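Long-range contact in glyoxylate-induced Protein (PDB 1SQ4), which is of unconfirmed function but, as a two-domain cupin, may act as a ureidoglycine aminohydrolase in purine-derived ureide breakdown: residues A[80-92]-A[117-129]. Numbering follows the deposited sequence.
Sequences GSDKPEQDPNAEA and YAFIPPGADYKVR
The contact belongs to the N-terminal cupin beta-barrel, where two chain segments each pass from one sheet to the other and pair in both. Between strands 90-98 and 116-120, A92 and I120 form an antiparallel hydrogen-bonded pair: A92 N reaches I120 O at 2.9 Å, and I120 N returns to A92 O at 3.0 Å. The same A92 O lies 3.3 Å from F119 CD2, and E91 OE2 comes to the edge of the F119 ring, whose plane is steeply inclined to the carboxylate. Between strands 79-81 and 126-129, S81 pairs with V128 less evenly; S81 N to V128 O is a sound bond, the return from V128 N to S81 O a weak one.

Y126 sits between these two pairings. With chi1 at 76°, CG stands over its own backbone, and the Y126 ring lies flat between P84 and I120. P84 CG lies over one face, 3.6 Å from the Y126 ring centroid, while I120 CD1 covers the opposite face; W140, L103 and L105 add to the surroundings. E85, following P84, turns its carboxylate to a salt bridge with R142. Further on, the turn D87-A90 meets the type II turn P121-A124, where P122 CA makes a CA-H...O contact with A90 O at 3.4 Å.

Beyond the S81-V128 pair, R129 doubles back through two successive turns of its chain (chi2 and chi3 both 64°), which lay one guanidinium face against the G80-S81 peptide. Its NH2 is held by N78 O and D50, whereas D82 OD2 approaches at the guanidinium edge, a long salt bridge of 3.9 Å to R129 NH1.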
loop_
_atom_site.group_PDB
_atom_site.type_symbol
_atom_site.label_atom_id
_atom_site.label_comp_id
_atom_site.label_asym_id
_atom_site.label_seq_id
_atom_site.Cartn_x
_atom_site.Cartn_y
_atom_site.Cartn_z
ATOM N N GLY A 80 7.501 -41.214 24.271
ATOM C CA GLY A 80 8.486 -40.431 25.003
ATOM C C GLY A 80 9.914 -40.706 24.553
ATOM O O GLY A 80 10.135 -41.091 23.408
ATOM N N SER A 81 10.881 -40.525 25.453
ATOM C CA SER A 81 12.294 -40.733 25.125
ATOM C C SER A 81 13.278 -40.772 26.313
ATOM O O SER A 81 13.064 -40.116 27.334
ATOM C CB SER A 81 12.754 -39.635 24.172
ATOM O OG SER A 81 14.165 -39.633 24.054
ATOM N N ASP A 82 14.371 -41.521 26.171
ATOM C CA ASP A 82 15.362 -41.576 27.241
ATOM C C ASP A 82 16.568 -40.709 26.932
ATOM O O ASP A 82 17.502 -40.615 27.725
ATOM C CB ASP A 82 15.794 -43.012 27.503
ATOM C CG ASP A 82 14.666 -43.844 28.065
ATOM O OD1 ASP A 82 14.016 -43.374 29.028
ATOM O OD2 ASP A 82 14.426 -44.958 27.542
ATOM N N LYS A 83 16.531 -40.074 25.767
ATOM C CA LYS A 83 17.583 -39.173 25.318
ATOM C C LYS A 83 16.843 -38.066 24.585
ATOM O O LYS A 83 17.053 -37.846 23.396
ATOM C CB LYS A 83 18.532 -39.902 24.367
ATOM C CG LYS A 83 19.300 -41.035 25.029
ATOM C CD LYS A 83 19.833 -42.069 24.024
ATOM C CE LYS A 83 20.989 -41.548 23.182
ATOM N NZ LYS A 83 21.495 -42.584 22.236
ATOM N N PRO A 84 15.974 -37.341 25.305
ATOM C CA PRO A 84 15.166 -36.245 24.760
ATOM C C PRO A 84 15.945 -35.077 24.160
ATOM O O PRO A 84 15.647 -34.631 23.052
ATOM C CB PRO A 84 14.312 -35.836 25.949
ATOM C CG PRO A 84 15.251 -36.036 27.093
ATOM C CD PRO A 84 15.905 -37.355 26.778
ATOM N N GLU A 85 16.944 -34.583 24.881
ATOM C CA GLU A 85 17.735 -33.467 24.386
ATOM C C GLU A 85 19.125 -33.910 23.936
ATOM O O GLU A 85 19.792 -34.677 24.626
ATOM C CB GLU A 85 17.866 -32.393 25.471
ATOM C CG GLU A 85 18.540 -31.128 24.982
ATOM C CD GLU A 85 17.747 -30.457 23.883
ATOM O OE1 GLU A 85 16.619 -30.012 24.175
ATOM O OE2 GLU A 85 18.241 -30.387 22.736
ATOM N N GLN A 86 19.560 -33.416 22.780
ATOM C CA GLN A 86 20.876 -33.761 22.239
ATOM C C GLN A 86 21.858 -32.618 22.396
ATOM O O GLN A 86 23.075 -32.808 22.321
ATOM C CB GLN A 86 20.762 -34.110 20.757
ATOM C CG GLN A 86 19.983 -35.362 20.501
ATOM C CD GLN A 86 20.515 -36.520 21.300
ATOM O OE1 GLN A 86 20.401 -36.556 22.532
ATOM N NE2 GLN A 86 21.116 -37.479 20.608
ATOM N N ASP A 87 21.309 -31.429 22.618
ATOM C CA ASP A 87 22.106 -30.221 22.765
ATOM C C ASP A 87 22.435 -29.941 24.228
ATOM O O ASP A 87 21.554 -29.638 25.031
ATOM C CB ASP A 87 21.347 -29.037 22.161
ATOM C CG ASP A 87 22.229 -27.826 21.935
ATOM O OD1 ASP A 87 23.040 -27.486 22.833
ATOM O OD2 ASP A 87 22.094 -27.204 20.863
ATOM N N PRO A 88 23.722 -30.018 24.580
ATOM C CA PRO A 88 24.215 -29.784 25.934
ATOM C C PRO A 88 24.008 -28.364 26.461
ATOM O O PRO A 88 24.011 -28.150 27.672
ATOM C CB PRO A 88 25.686 -30.149 25.819
ATOM C CG PRO A 88 26.012 -29.698 24.431
ATOM C CD PRO A 88 24.842 -30.239 23.650
ATOM N N ASN A 89 23.836 -27.395 25.565
ATOM C CA ASN A 89 23.636 -26.015 25.996
ATOM C C ASN A 89 22.170 -25.613 26.010
ATOM O O ASN A 89 21.818 -24.513 26.438
ATOM C CB ASN A 89 24.399 -25.049 25.097
ATOM C CG ASN A 89 25.881 -25.255 25.159
ATOM O OD1 ASN A 89 26.476 -25.852 24.258
ATOM N ND2 ASN A 89 26.497 -24.776 26.235
ATOM N N ALA A 90 21.309 -26.508 25.553
ATOM C CA ALA A 90 19.890 -26.213 25.521
ATOM C C ALA A 90 19.217 -26.279 26.891
ATOM O O ALA A 90 19.351 -27.260 27.626
ATOM C CB ALA A 90 19.189 -27.166 24.560
ATOM N N GLU A 91 18.506 -25.215 27.242
ATOM C CA GLU A 91 17.765 -25.187 28.496
ATOM C C GLU A 91 16.322 -25.335 28.030
ATOM O O GLU A 91 16.030 -25.098 26.857
ATOM C CB GLU A 91 17.978 -23.860 29.226
ATOM C CG GLU A 91 17.491 -22.646 28.470
ATOM C CD GLU A 91 17.795 -21.339 29.190
ATOM O OE1 GLU A 91 18.629 -20.566 28.676
ATOM O OE2 GLU A 91 17.198 -21.080 30.267
ATOM N N ALA A 92 15.420 -25.736 28.919
ATOM C CA ALA A 92 14.032 -25.913 28.512
ATOM C C ALA A 92 12.977 -25.621 29.578
ATOM O O ALA A 92 13.273 -25.415 30.759
ATOM C CB ALA A 92 13.827 -27.338 27.981
ATOM N N TYR A 117 4.289 -27.355 35.133
ATOM C CA TYR A 117 5.396 -26.548 34.609
ATOM C C TYR A 117 6.737 -27.117 35.070
ATOM O O TYR A 117 6.941 -27.374 36.249
ATOM C CB TYR A 117 5.231 -25.109 35.110
ATOM C CG TYR A 117 6.160 -24.056 34.527
ATOM C CD1 TYR A 117 5.704 -23.151 33.568
ATOM C CD2 TYR A 117 7.449 -23.887 35.023
ATOM C CE1 TYR A 117 6.496 -22.092 33.130
ATOM C CE2 TYR A 117 8.251 -22.836 34.594
ATOM C CZ TYR A 117 7.768 -21.935 33.650
ATOM O OH TYR A 117 8.554 -20.866 33.271
ATOM N N ALA A 118 7.659 -27.301 34.138
ATOM C CA ALA A 118 8.958 -27.849 34.486
ATOM C C ALA A 118 10.101 -27.098 33.813
ATOM O O ALA A 118 10.047 -26.816 32.618
ATOM C CB ALA A 118 9.008 -29.330 34.114
ATOM N N PHE A 119 11.122 -26.758 34.596
ATOM C CA PHE A 119 12.293 -26.055 34.084
ATOM C C PHE A 119 13.489 -26.989 34.137
ATOM O O PHE A 119 13.852 -27.519 35.193
ATOM C CB PHE A 119 12.591 -24.796 34.900
ATOM C CG PHE A 119 13.862 -24.103 34.488
ATOM C CD1 PHE A 119 15.026 -24.258 35.232
ATOM C CD2 PHE A 119 13.916 -23.360 33.309
ATOM C CE1 PHE A 119 16.223 -23.694 34.804
ATOM C CE2 PHE A 119 15.107 -22.797 32.875
ATOM C CZ PHE A 119 16.262 -22.965 33.626
ATOM N N ILE A 120 14.106 -27.182 32.985
ATOM C CA ILE A 120 15.235 -28.072 32.877
ATOM C C ILE A 120 16.438 -27.232 32.552
ATOM O O ILE A 120 16.440 -26.526 31.562
ATOM C CB ILE A 120 14.989 -29.067 31.755
ATOM C CG1 ILE A 120 13.653 -29.764 31.988
ATOM C CG2 ILE A 120 16.105 -30.070 31.670
ATOM C CD1 ILE A 120 13.315 -30.744 30.904
ATOM N N PRO A 121 17.460 -27.251 33.420
ATOM C CA PRO A 121 18.691 -26.476 33.208
ATOM C C PRO A 121 19.573 -27.092 32.125
ATOM O O PRO A 121 19.513 -28.293 31.868
ATOM C CB PRO A 121 19.347 -26.474 34.591
ATOM C CG PRO A 121 18.852 -27.741 35.204
ATOM C CD PRO A 121 17.397 -27.756 34.800
ATOM N N PRO A 122 20.419 -26.276 31.490
ATOM C CA PRO A 122 21.302 -26.753 30.423
ATOM C C PRO A 122 22.168 -27.940 30.797
ATOM O O PRO A 122 22.784 -27.958 31.858
ATOM C CB PRO A 122 22.112 -25.512 30.071
ATOM C CG PRO A 122 22.201 -24.799 31.369
ATOM C CD PRO A 122 20.824 -24.940 31.952
ATOM N N GLY A 123 22.193 -28.932 29.907
ATOM C CA GLY A 123 22.972 -30.132 30.129
ATOM C C GLY A 123 22.362 -31.060 31.168
ATOM O O GLY A 123 22.910 -32.118 31.459
ATOM N N ALA A 124 21.221 -30.688 31.727
ATOM C CA ALA A 124 20.603 -31.531 32.741
ATOM C C ALA A 124 20.029 -32.822 32.172
ATOM O O ALA A 124 19.362 -32.820 31.136
ATOM C CB ALA A 124 19.520 -30.755 33.478
ATOM N N ASP A 125 20.292 -33.934 32.850
ATOM C CA ASP A 125 19.771 -35.214 32.391
ATOM C C ASP A 125 18.328 -35.374 32.825
ATOM O O ASP A 125 17.962 -35.058 33.958
ATOM C CB ASP A 125 20.581 -36.380 32.949
ATOM C CG ASP A 125 22.014 -36.355 32.497
ATOM O OD1 ASP A 125 22.258 -36.124 31.285
ATOM O OD2 ASP A 125 22.902 -36.581 33.353
ATOM N N TYR A 126 17.511 -35.880 31.915
ATOM C CA TYR A 126 16.113 -36.085 32.213
ATOM C C TYR A 126 15.510 -36.955 31.146
ATOM O O TYR A 126 16.169 -37.300 30.170
ATOM C CB TYR A 126 15.373 -34.750 32.232
ATOM C CG TYR A 126 15.080 -34.148 30.868
ATOM C CD1 TYR A 126 16.054 -33.429 30.169
ATOM C CD2 TYR A 126 13.806 -34.244 30.307
ATOM C CE1 TYR A 126 15.762 -32.807 28.946
ATOM C CE2 TYR A 126 13.502 -33.632 29.087
ATOM C CZ TYR A 126 14.485 -32.912 28.417
ATOM O OH TYR A 126 14.170 -32.285 27.233
ATOM N N LYS A 127 14.252 -37.317 31.334
ATOM C CA LYS A 127 13.575 -38.105 30.328
ATOM C C LYS A 127 12.087 -38.016 30.532
ATOM O O LYS A 127 11.633 -37.762 31.640
ATOM C CB LYS A 127 14.089 -39.546 30.326
ATOM C CG LYS A 127 14.266 -40.198 31.675
ATOM C CD LYS A 127 15.083 -41.461 31.519
ATOM C CE LYS A 127 15.213 -42.188 32.834
ATOM N NZ LYS A 127 15.874 -43.519 32.666
ATOM N N VAL A 128 11.338 -38.173 29.445
ATOM C CA VAL A 128 9.884 -38.062 29.494
ATOM C C VAL A 128 9.177 -39.299 28.975
ATOM O O VAL A 128 9.593 -39.912 27.994
ATOM C CB VAL A 128 9.377 -36.841 28.664
ATOM C CG1 VAL A 128 9.994 -35.566 29.177
ATOM C CG2 VAL A 128 9.715 -37.024 27.207
ATOM N N ARG A 129 8.085 -39.663 29.619
ATOM C CA ARG A 129 7.378 -40.838 29.173
ATOM C C ARG A 129 5.892 -40.680 29.454
ATOM O O ARG A 129 5.495 -40.003 30.410
ATOM C CB ARG A 129 7.962 -42.070 29.883
ATOM C CG ARG A 129 7.353 -43.404 29.488
ATOM C CD ARG A 129 7.606 -43.748 28.030
ATOM N NE ARG A 129 9.023 -43.932 27.728
ATOM C CZ ARG A 129 9.500 -44.127 26.504
ATOM N NH1 ARG A 129 10.801 -44.282 26.314
ATOM N NH2 ARG A 129 8.679 -44.158 25.464
#